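Local coordinates for alpha-1,6-mannanase (Bacteroides thetaiotaomicron, PDB 4V1S), which probably hydrolyses alpha-1,6-mannosidic linkages in mannan as a glycoside hydrolase of family 76, in a bacterium of the gut, at residues A[100-103]-A[104-107]; A[110-113]-A[114-118]; A[148-151]-A[152-156]; A[384-387]-A[388-392]. All blocks are in the same frame, centred on the assembly; numbering follows the deposited sequence.

Overall arrangement
All four contacts are local, each made within a few residues, so none closes a long loop; they follow one another in series along the chain, and none nests in or crosses another. Interaction 1 sits near the start of helix 99-114, and interaction 2 takes that helix from its end into strand 117-121. Interaction 3 lies in helix 142-159, which packs against helix 99-114: Leu-106 meets Ala-155, Phe-110 meets Leu-152, and Phe-113 meets Thr-148. Interaction 4, in the closing helix 374-394, touches interaction 1 where Met-385 CE reaches Trp-102 CZ2, tying the C-terminal end of the helical barrel to its earlier helices. Interactions 2 and 4 lie farthest apart, with centres about 27 Å from each other.

Interaction 1: A[100-103]-A[104-107]; sequences SEWS and DALM
Leu-106 N reaches back to Trp-102 O at 3.0 Å, and Met-107 N does the same to Ser-103 O, so from Trp-102 onward the helix has its regular i to i+4 bonds. One turn earlier it does not. The amides of Asp-104 and Ala-105 miss their carbonyls, and two waters fill in: water 1 accepts from Asp-104 N at 2.9 Å and donates to Ser-100 O, while water 2 accepts from Ala-105 N and donates to Glu-101 O at 2.7 Å. Each water thus satisfies both ends of a missing bond, and the helix is kinked here. Trp-102, with phi opened to -117°, is the residue whose backbone departs from helical values.

Among the side chains, the methyl of Ala-105 comes obliquely at the six-membered part of the Trp-102 indole, CB to CE3 at 4.1 Å. The same CB also lies 3.7 Å from Trp-102 O. With CG turned beside its own backbone N (chi1 -63°), the indole brings one face under Glu-101 CG, which rides 3.9 Å above the plane toward the rim. Both polar ends then meet a single outside partner: Trp-102 NE1 and Glu-101 OE1 are each hydrogen-bonded to Tyr-47 OH. Ser-103 OG turns back to Lys-99 O. Further on, Leu-106 CB rests 3.5 Å from Trp-102 O, and its branches are buried among helices 81-97, 142-159 and 162-177.

What results is a water-inserted helix kink, placed in one of the helices that build the (alpha/alpha)6 barrel of family 76.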
loop_
_atom_site.group_PDB
_atom_site.type_symbol
_atom_site.label_atom_id
_atom_site.label_comp_id
_atom_site.label_asym_id
_atom_site.label_seq_id
_atom_site.Cartn_x
_atom_site.Cartn_y
_atom_site.Cartn_z
ATOM N N SER A 100 3.919 17.920 -15.107
ATOM C CA SER A 100 4.993 17.871 -16.099
ATOM C C SER A 100 6.246 17.161 -15.583
ATOM O O SER A 100 6.915 16.471 -16.348
ATOM C CB SER A 100 5.303 19.279 -16.641
ATOM O OG SER A 100 5.598 20.198 -15.602
ATOM N N GLU A 101 6.564 17.306 -14.296
ATOM C CA GLU A 101 7.736 16.623 -13.737
ATOM C C GLU A 101 7.538 15.112 -13.619
ATOM O O GLU A 101 8.517 14.395 -13.638
ATOM C CB GLU A 101 8.147 17.178 -12.363
ATOM C CG GLU A 101 9.610 16.853 -12.007
ATOM C CD GLU A 101 10.154 17.551 -10.756
ATOM O OE1 GLU A 101 9.555 18.552 -10.300
ATOM O OE2 GLU A 101 11.202 17.100 -10.228
ATOM N N TRP A 102 6.299 14.650 -13.442
ATOM C CA TRP A 102 6.053 13.256 -13.038
ATOM C C TRP A 102 5.295 12.385 -14.015
ATOM O O TRP A 102 5.263 11.185 -13.830
ATOM C CB TRP A 102 5.395 13.201 -11.644
ATOM C CG TRP A 102 6.333 13.775 -10.648
ATOM C CD1 TRP A 102 6.270 15.017 -10.115
ATOM C CD2 TRP A 102 7.544 13.188 -10.158
ATOM N NE1 TRP A 102 7.323 15.236 -9.291
ATOM C CE2 TRP A 102 8.147 14.147 -9.311
ATOM C CE3 TRP A 102 8.176 11.948 -10.351
ATOM C CZ2 TRP A 102 9.354 13.912 -8.641
ATOM C CZ3 TRP A 102 9.379 11.707 -9.694
ATOM C CH2 TRP A 102 9.950 12.693 -8.827
ATOM N N SER A 103 4.687 12.973 -15.045
ATOM C CA SER A 103 3.855 12.186 -15.945
ATOM C C SER A 103 4.643 11.122 -16.682
ATOM O O SER A 103 4.192 9.976 -16.814
ATOM C CB SER A 103 3.124 13.102 -16.929
ATOM O OG SER A 103 2.123 13.801 -16.217
ATOM N N ASP A 104 5.809 11.490 -17.200
ATOM C CA ASP A 104 6.634 10.514 -17.934
ATOM C C ASP A 104 7.137 9.406 -17.013
ATOM O O ASP A 104 7.167 8.246 -17.407
ATOM C CB ASP A 104 7.829 11.182 -18.611
ATOM C CG ASP A 104 7.456 11.976 -19.847
ATOM O OD1 ASP A 104 6.311 11.893 -20.340
ATOM O OD2 ASP A 104 8.343 12.711 -20.339
ATOM N N ALA A 105 7.524 9.764 -15.787
ATOM C CA ALA A 105 8.039 8.782 -14.827
ATOM C C ALA A 105 6.949 7.767 -14.499
ATOM O O ALA A 105 7.197 6.540 -14.428
ATOM C CB ALA A 105 8.504 9.469 -13.550
ATOM N N LEU A 106 5.734 8.283 -14.342
ATOM C CA LEU A 106 4.569 7.431 -14.064
ATOM C C LEU A 106 4.296 6.489 -15.246
ATOM O O LEU A 106 4.058 5.302 -15.055
ATOM C CB LEU A 106 3.338 8.268 -13.726
ATOM C CG LEU A 106 2.033 7.496 -13.511
ATOM C CD1 LEU A 106 2.169 6.419 -12.432
ATOM C CD2 LEU A 106 0.933 8.487 -13.189
ATOM N N MET A 107 4.326 7.016 -16.472
ATOM C CA MET A 107 4.107 6.185 -17.640
ATOM C C MET A 107 5.198 5.127 -17.789
ATOM O O MET A 107 4.908 3.968 -18.097
ATOM C CB MET A 107 4.014 7.009 -18.912
ATOM C CG MET A 107 3.831 6.143 -20.151
ATOM S SD MET A 107 2.330 5.113 -20.113
ATOM C CE MET A 107 1.066 6.351 -20.330
HETATM O O HOH W 1 6.660 14.206 -17.459
HETATM O O HOH W 2 8.680 12.428 -15.498
#

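Interaction 2: A[110-113]-A[114-118]; sequences FLNF and DNYWH
Asn-112 and Asn-115 join through their side-chain amides: Asn-115 ND2 donates to Asn-112 OD1 at 3.0 Å. The acceptor lies in the amide plane of Asn-115, yet the two amides stand 74° apart. Asn-112 CG lies opposite the backbone N about its first torsion (chi1 -172°), which carries OD1 to Asn-115 and also to the hydroxyl of Ser-68. With alanine in place of Asn-112, Asn-115 ND2 and Ser-68 OG would probably lose the acceptor they share, and the Asn-115 amide would be freer to turn.

Backbone bonds turn the chain. Asp-114 N goes to Phe-110 O at 3.0 Å; then Asn-115 N binds Asn-112 O at 2.9 Å and Tyr-116 N binds Phe-113 O at 2.8 Å, both three-residue steps. Helix 99-114 thus runs into a type I beta turn, Asp-114 to Trp-117, which starts strand 117-121 of a two-stranded hairpin.

Two waters bridge across. Water 4 accepts from Asn-112 ND2 and donates to Tyr-116 OH, which also bonds Ser-79 O; water 3 donates to Phe-110 O and to Asp-114 OD1.

Carbon-to-oxygen contacts make up the rest. Tyr-116 turns its ring edge to Asn-112 O, CD1 3.5 Å from that oxygen, and Leu-111 CD2 touches Asp-114 OD2 at 3.8 Å.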
loop_
_atom_site.group_PDB
_atom_site.type_symbol
_atom_site.label_atom_id
_atom_site.label_comp_id
_atom_site.label_asym_id
_atom_site.label_seq_id
_atom_site.Cartn_x
_atom_site.Cartn_y
_atom_site.Cartn_z
ATOM N N PHE A 110 4.415 2.458 -15.336
ATOM C CA PHE A 110 3.279 1.658 -15.844
ATOM C C PHE A 110 3.700 0.652 -16.896
ATOM O O PHE A 110 3.332 -0.543 -16.850
ATOM C CB PHE A 110 2.181 2.568 -16.384
ATOM C CG PHE A 110 1.011 1.818 -16.946
ATOM C CD1 PHE A 110 0.108 1.187 -16.107
ATOM C CD2 PHE A 110 0.847 1.688 -18.314
ATOM C CE1 PHE A 110 -0.980 0.488 -16.621
ATOM C CE2 PHE A 110 -0.225 0.983 -18.839
ATOM C CZ PHE A 110 -1.150 0.396 -17.989
ATOM N N LEU A 111 4.575 1.101 -17.775
ATOM C CA LEU A 111 5.119 0.229 -18.814
ATOM C C LEU A 111 6.023 -0.844 -18.212
ATOM O O LEU A 111 6.080 -1.966 -18.723
ATOM C CB LEU A 111 5.841 1.045 -19.894
ATOM C CG LEU A 111 4.910 1.942 -20.723
ATOM C CD1 LEU A 111 5.728 2.893 -21.591
ATOM C CD2 LEU A 111 3.939 1.149 -21.580
ATOM N N ASN A 112 6.713 -0.526 -17.120
ATOM C CA ASN A 112 7.445 -1.570 -16.425
ATOM C C ASN A 112 6.499 -2.613 -15.788
ATOM O O ASN A 112 6.797 -3.807 -15.806
ATOM C CB ASN A 112 8.367 -0.978 -15.372
ATOM C CG ASN A 112 9.294 -2.019 -14.768
ATOM O OD1 ASN A 112 9.909 -2.798 -15.491
ATOM N ND2 ASN A 112 9.306 -2.107 -13.443
ATOM N N PHE A 113 5.410 -2.144 -15.205
ATOM C CA PHE A 113 4.399 -3.014 -14.657
ATOM C C PHE A 113 3.861 -3.964 -15.731
ATOM O O PHE A 113 3.547 -5.111 -15.425
ATOM C CB PHE A 113 3.231 -2.246 -13.994
ATOM C CG PHE A 113 3.440 -2.023 -12.530
ATOM C CD1 PHE A 113 4.343 -1.039 -12.077
ATOM C CD2 PHE A 113 2.823 -2.827 -11.591
ATOM C CE1 PHE A 113 4.599 -0.885 -10.727
ATOM C CE2 PHE A 113 3.092 -2.677 -10.221
ATOM C CZ PHE A 113 3.961 -1.702 -9.781
ATOM N N ASP A 114 3.813 -3.517 -16.989
ATOM C CA ASP A 114 3.391 -4.430 -18.071
ATOM C C ASP A 114 4.308 -5.710 -18.141
ATOM O O ASP A 114 3.863 -6.777 -18.564
ATOM C CB ASP A 114 3.373 -3.700 -19.420
ATOM C CG ASP A 114 2.078 -2.866 -19.684
ATOM O OD1 ASP A 114 0.999 -3.024 -19.004
ATOM O OD2 ASP A 114 2.168 -2.048 -20.651
ATOM N N ASN A 115 5.569 -5.579 -17.713
ATOM C CA ASN A 115 6.477 -6.732 -17.665
ATOM C C ASN A 115 5.993 -7.779 -16.704
ATOM O O ASN A 115 6.359 -8.938 -16.845
ATOM C CB ASN A 115 7.880 -6.345 -17.306
ATOM C CG ASN A 115 8.529 -5.493 -18.375
ATOM O OD1 ASN A 115 8.435 -5.783 -19.564
ATOM N ND2 ASN A 115 9.211 -4.444 -17.950
ATOM N N TYR A 116 5.237 -7.367 -15.690
ATOM C CA TYR A 116 4.679 -8.280 -14.688
ATOM C C TYR A 116 3.257 -8.762 -15.000
ATOM O O TYR A 116 2.692 -9.567 -14.246
ATOM C CB TYR A 116 4.681 -7.600 -13.318
ATOM C CG TYR A 116 6.055 -7.229 -12.767
ATOM C CD1 TYR A 116 6.762 -6.146 -13.253
ATOM C CD2 TYR A 116 6.649 -7.972 -11.771
ATOM C CE1 TYR A 116 7.979 -5.785 -12.738
ATOM C CE2 TYR A 116 7.870 -7.596 -11.234
ATOM C CZ TYR A 116 8.560 -6.552 -11.756
ATOM O OH TYR A 116 9.793 -6.232 -11.239
ATOM N N TRP A 117 2.641 -8.217 -16.057
ATOM C CA TRP A 117 1.252 -8.568 -16.378
ATOM C C TRP A 117 1.189 -9.852 -17.163
ATOM O O TRP A 117 1.858 -9.996 -18.195
ATOM C CB TRP A 117 0.637 -7.458 -17.199
ATOM C CG TRP A 117 -0.780 -7.680 -17.633
ATOM C CD1 TRP A 117 -1.207 -8.013 -18.869
ATOM C CD2 TRP A 117 -1.947 -7.582 -16.809
ATOM N NE1 TRP A 117 -2.568 -8.076 -18.901
ATOM C CE2 TRP A 117 -3.054 -7.845 -17.644
ATOM C CE3 TRP A 117 -2.168 -7.312 -15.436
ATOM C CZ2 TRP A 117 -4.363 -7.774 -17.196
ATOM C CZ3 TRP A 117 -3.463 -7.273 -15.001
ATOM C CH2 TRP A 117 -4.555 -7.528 -15.883
ATOM N N HIS A 118 0.321 -10.752 -16.708
ATOM C CA HIS A 118 0.014 -11.952 -17.455
ATOM C C HIS A 118 -1.374 -11.842 -18.057
ATOM O O HIS A 118 -2.326 -11.723 -17.331
ATOM C CB HIS A 118 0.123 -13.208 -16.588
ATOM C CG HIS A 118 0.374 -14.452 -17.375
ATOM N ND1 HIS A 118 -0.522 -14.948 -18.301
ATOM C CD2 HIS A 118 1.430 -15.299 -17.391
ATOM C CE1 HIS A 118 -0.027 -16.034 -18.856
ATOM N NE2 HIS A 118 1.147 -16.282 -18.305
HETATM O O HOH W 3 0.839 -2.476 -16.417
HETATM O O HOH W 4 11.143 -3.704 -11.673
#

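Interaction 3: A[148-151]-A[152-156]; sequences TAIG and LCDAY
The Asp-154 carboxylate, the flat group of this contact, sets one broad side over the backbone oxygen of Ile-150, its CG 3.5 Å from Ile-150 O. From that same side, but obliquely, Ile-150 CG2 reaches OD2 at 4.0 Å, the two side chains running alongside each other in one direction. The other oxygen, OD1, forms a salt bridge with Lys-214 on helix 202-219.

About half a turn round the helix, Thr-148 and Leu-152 make an apolar contact. They too lie side by side, with Thr-148 CG2 against Leu-152 CD1 at 3.8 Å, and Leu-152 CG 3.4 Å from Thr-148 O. The threonine has its methyl opposite the backbone N (chi1 -58° for OG1), which hands CG2 to the leucine and leaves OG1 to bond Glu-144 O. Leu-152 also packs on Phe-110, Lys-167 and Ala-168, so an alanine here would probably open a gap where helix 142-159 meets helices 99-114 and 162-177, and take from Thr-148 CG2 its contact with CD1.

Four regular backbone bonds run beneath: Leu-152 N to Thr-148 O at 2.9 Å, Cys-153 N to Ala-149 O, Asp-154 N to Ile-150 O, and Ala-155 N to Gly-151 O.

The chemistry is thus divided. Apolar groups meet several barrel helices, while the one carboxylate is laid against a carbonyl oxygen, and its negative charge is probably balanced in part by Lys-214.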
loop_
_atom_site.group_PDB
_atom_site.type_symbol
_atom_site.label_atom_id
_atom_site.label_comp_id
_atom_site.label_asym_id
_atom_site.label_seq_id
_atom_site.Cartn_x
_atom_site.Cartn_y
_atom_site.Cartn_z
ATOM N N THR A 148 -1.734 -3.139 -6.291
ATOM C CA THR A 148 -1.455 -2.520 -7.591
ATOM C C THR A 148 -2.694 -1.781 -8.105
ATOM O O THR A 148 -2.591 -0.634 -8.547
ATOM C CB THR A 148 -0.986 -3.564 -8.617
ATOM O OG1 THR A 148 0.192 -4.212 -8.111
ATOM C CG2 THR A 148 -0.692 -2.947 -9.943
ATOM N N ALA A 149 -3.874 -2.414 -7.971
ATOM C CA ALA A 149 -5.124 -1.790 -8.374
ATOM C C ALA A 149 -5.338 -0.429 -7.706
ATOM O O ALA A 149 -5.770 0.506 -8.350
ATOM C CB ALA A 149 -6.301 -2.722 -8.095
ATOM N N ILE A 150 -5.024 -0.327 -6.428
ATOM C CA ILE A 150 -5.116 0.936 -5.688
ATOM C C ILE A 150 -4.284 1.987 -6.401
ATOM O O ILE A 150 -4.782 3.067 -6.695
ATOM C CB ILE A 150 -4.641 0.730 -4.238
ATOM C CG1 ILE A 150 -5.676 -0.073 -3.433
ATOM C CG2 ILE A 150 -4.432 2.061 -3.543
ATOM C CD1 ILE A 150 -5.047 -0.760 -2.220
ATOM N N GLY A 151 -3.012 1.674 -6.676
ATOM C CA GLY A 151 -2.096 2.634 -7.333
ATOM C C GLY A 151 -2.618 3.016 -8.724
ATOM O O GLY A 151 -2.552 4.193 -9.105
ATOM N N LEU A 152 -3.116 2.027 -9.489
ATOM C CA LEU A 152 -3.605 2.314 -10.840
ATOM C C LEU A 152 -4.878 3.157 -10.833
ATOM O O LEU A 152 -5.047 4.007 -11.698
ATOM C CB LEU A 152 -3.776 1.028 -11.649
ATOM C CG LEU A 152 -2.482 0.207 -11.841
ATOM C CD1 LEU A 152 -2.822 -1.139 -12.461
ATOM C CD2 LEU A 152 -1.510 0.987 -12.726
ATOM N N CYS A 153 -5.749 2.943 -9.847
ATOM C CA CYS A 153 -6.913 3.817 -9.687
ATOM C C CYS A 153 -6.447 5.242 -9.444
ATOM O O CYS A 153 -6.955 6.188 -10.058
ATOM C CB CYS A 153 -7.817 3.376 -8.530
ATOM S SG CYS A 153 -8.780 1.891 -8.795
ATOM N N ASP A 154 -5.493 5.411 -8.533
ATOM C CA ASP A 154 -4.995 6.750 -8.236
ATOM C C ASP A 154 -4.272 7.378 -9.443
ATOM O O ASP A 154 -4.378 8.585 -9.671
ATOM C CB ASP A 154 -4.086 6.700 -6.991
ATOM C CG ASP A 154 -4.884 6.458 -5.712
ATOM O OD1 ASP A 154 -6.070 6.824 -5.684
ATOM O OD2 ASP A 154 -4.327 5.930 -4.727
ATOM N N ALA A 155 -3.561 6.550 -10.215
ATOM C CA ALA A 155 -2.881 7.012 -11.415
ATOM C C ALA A 155 -3.898 7.518 -12.452
ATOM O O ALA A 155 -3.702 8.567 -13.089
ATOM C CB ALA A 155 -2.006 5.919 -12.009
ATOM N N TYR A 156 -4.973 6.761 -12.620
ATOM C CA TYR A 156 -6.087 7.207 -13.463
ATOM C C TYR A 156 -6.720 8.518 -12.960
ATOM O O TYR A 156 -6.969 9.431 -13.734
ATOM C CB TYR A 156 -7.175 6.109 -13.568
ATOM C CG TYR A 156 -8.421 6.613 -14.260
ATOM C CD1 TYR A 156 -8.455 6.778 -15.631
ATOM C CD2 TYR A 156 -9.522 7.001 -13.530
ATOM C CE1 TYR A 156 -9.585 7.296 -16.260
ATOM C CE2 TYR A 156 -10.641 7.508 -14.144
ATOM C CZ TYR A 156 -10.667 7.661 -15.508
ATOM O OH TYR A 156 -11.820 8.150 -16.091
#

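Interaction 4: A[384-387]-A[388-392]; sequences YMRA and ANYKR
Tyr-390 OH is gripped from three quarters: water 6 donates to it at 2.8 Å, water 5 at 3.1 Å, and Asp-328 OD1 is its hydrogen-bond partner outside the segment. Both waters lead back to Arg-386, one turn earlier on helix 374-394, the last helix of the (alpha/alpha)6 barrel. Water 6 takes a hydrogen from NH1 and water 5 one from NH2, each in the plane of the guanidinium, so a pair of water bridges links residues i and i+4.

The two side chains run alongside each other and point the same way. Arg-386 NH1 comes to 3.5 Å from Tyr-390 CE1, with guanidinium and ring planes 75° apart, so the groups do not stack. Bends at chi2 and chi3 (-77° and -87°) fold the arginine chain back toward the tyrosine. Beyond the waters, NE makes a salt bridge with Asp-321 and NH1 another with Glu-93, which together would fix the rotation of the guanidinium. The ring of Tyr-390 stacks on Phe-324 of helix 313-330, and its edge faces Arg-386 O, 3.3 Å from CD1.

Below this the helix is regular: Ala-388 N bonds Tyr-384 O, Asn-389 N bonds Met-385 O, Tyr-390 N bonds Arg-386 O and Lys-391 N bonds Ala-387 O. Asn-389 ND2 shares Glu-93 OE2 with Arg-386, so one carboxylate oxygen serves both residues. On the other branch of that amide, OD1 takes two bonds side-on from Arg-392, NE at 2.9 Å and NH2 at 2.6 Å.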
loop_
_atom_site.group_PDB
_atom_site.type_symbol
_atom_site.label_atom_id
_atom_site.label_comp_id
_atom_site.label_asym_id
_atom_site.label_seq_id
_atom_site.Cartn_x
_atom_site.Cartn_y
_atom_site.Cartn_z
ATOM N N TYR A 384 7.533 10.662 1.574
ATOM C CA TYR A 384 8.002 12.036 1.349
ATOM C C TYR A 384 7.147 12.775 0.345
ATOM O O TYR A 384 6.896 13.965 0.508
ATOM C CB TYR A 384 9.488 12.096 0.953
ATOM C CG TYR A 384 10.451 11.581 1.983
ATOM C CD1 TYR A 384 10.239 11.785 3.347
ATOM C CD2 TYR A 384 11.589 10.871 1.597
ATOM C CE1 TYR A 384 11.102 11.242 4.287
ATOM C CE2 TYR A 384 12.521 10.391 2.533
ATOM C CZ TYR A 384 12.256 10.586 3.881
ATOM O OH TYR A 384 13.132 10.109 4.815
ATOM N N MET A 385 6.733 12.098 -0.723
ATOM C CA MET A 385 5.913 12.736 -1.718
ATOM C C MET A 385 4.522 13.066 -1.134
ATOM O O MET A 385 3.940 14.121 -1.431
ATOM C CB MET A 385 5.796 11.875 -2.970
ATOM C CG MET A 385 5.165 12.598 -4.145
ATOM S SD MET A 385 6.138 13.917 -4.822
ATOM C CE MET A 385 7.138 13.029 -6.009
ATOM N N ARG A 386 3.981 12.147 -0.334
ATOM C CA ARG A 386 2.722 12.419 0.357
ATOM C C ARG A 386 2.796 13.659 1.244
ATOM O O ARG A 386 1.918 14.538 1.219
ATOM C CB ARG A 386 2.281 11.231 1.180
ATOM C CG ARG A 386 1.913 10.017 0.351
ATOM C CD ARG A 386 0.556 10.175 -0.277
ATOM N NE ARG A 386 -0.485 9.734 0.617
ATOM C CZ ARG A 386 -1.735 10.161 0.650
ATOM N NH1 ARG A 386 -2.129 11.112 -0.149
ATOM N NH2 ARG A 386 -2.596 9.597 1.492
ATOM N N ALA A 387 3.841 13.717 2.031
ATOM C CA ALA A 387 4.085 14.870 2.899
ATOM C C ALA A 387 4.228 16.164 2.078
ATOM O O ALA A 387 3.694 17.182 2.447
ATOM C CB ALA A 387 5.326 14.629 3.740
ATOM N N ALA A 388 4.916 16.095 0.947
ATOM C CA ALA A 388 5.056 17.256 0.070
ATOM C C ALA A 388 3.695 17.752 -0.413
ATOM O O ALA A 388 3.438 18.955 -0.468
ATOM C CB ALA A 388 5.959 16.903 -1.106
ATOM N N ASN A 389 2.812 16.819 -0.741
ATOM C CA ASN A 389 1.484 17.165 -1.227
ATOM C C ASN A 389 0.673 17.846 -0.128
ATOM O O ASN A 389 0.043 18.853 -0.363
ATOM C CB ASN A 389 0.783 15.909 -1.759
ATOM C CG ASN A 389 -0.483 16.219 -2.499
ATOM O OD1 ASN A 389 -0.614 17.279 -3.116
ATOM N ND2 ASN A 389 -1.430 15.307 -2.449
ATOM N N TYR A 390 0.693 17.291 1.084
ATOM C CA TYR A 390 -0.071 17.886 2.181
ATOM C C TYR A 390 0.509 19.226 2.663
ATOM O O TYR A 390 -0.241 20.098 3.086
ATOM C CB TYR A 390 -0.320 16.885 3.311
ATOM C CG TYR A 390 -1.463 15.991 2.958
ATOM C CD1 TYR A 390 -1.259 14.835 2.206
ATOM C CD2 TYR A 390 -2.758 16.333 3.319
ATOM C CE1 TYR A 390 -2.298 14.037 1.838
ATOM C CE2 TYR A 390 -3.826 15.545 2.968
ATOM C CZ TYR A 390 -3.611 14.406 2.215
ATOM O OH TYR A 390 -4.691 13.628 1.880
ATOM N N LYS A 391 1.824 19.394 2.557
ATOM C CA LYS A 391 2.445 20.689 2.859
ATOM C C LYS A 391 1.907 21.737 1.861
ATOM O O LYS A 391 1.549 22.841 2.244
ATOM C CB LYS A 391 3.966 20.577 2.785
ATOM C CG LYS A 391 4.697 21.877 3.072
ATOM C CD LYS A 391 6.218 21.739 3.048
ATOM C CE LYS A 391 6.879 23.088 3.316
ATOM N NZ LYS A 391 8.363 23.000 3.366
ATOM N N ARG A 392 1.832 21.340 0.583
ATOM C CA ARG A 392 1.306 22.209 -0.493
ATOM C C ARG A 392 -0.172 22.565 -0.252
ATOM O O ARG A 392 -0.558 23.720 -0.347
ATOM C CB ARG A 392 1.500 21.519 -1.862
ATOM C CG ARG A 392 0.674 22.071 -3.029
ATOM C CD ARG A 392 0.628 21.095 -4.210
ATOM N NE ARG A 392 -0.308 19.966 -4.045
ATOM C CZ ARG A 392 -1.645 20.060 -4.133
ATOM N NH1 ARG A 392 -2.240 21.239 -4.345
ATOM N NH2 ARG A 392 -2.407 18.965 -3.984
HETATM O O HOH W 5 -5.255 10.573 1.674
HETATM O O HOH W 6 -4.799 12.536 -0.687
#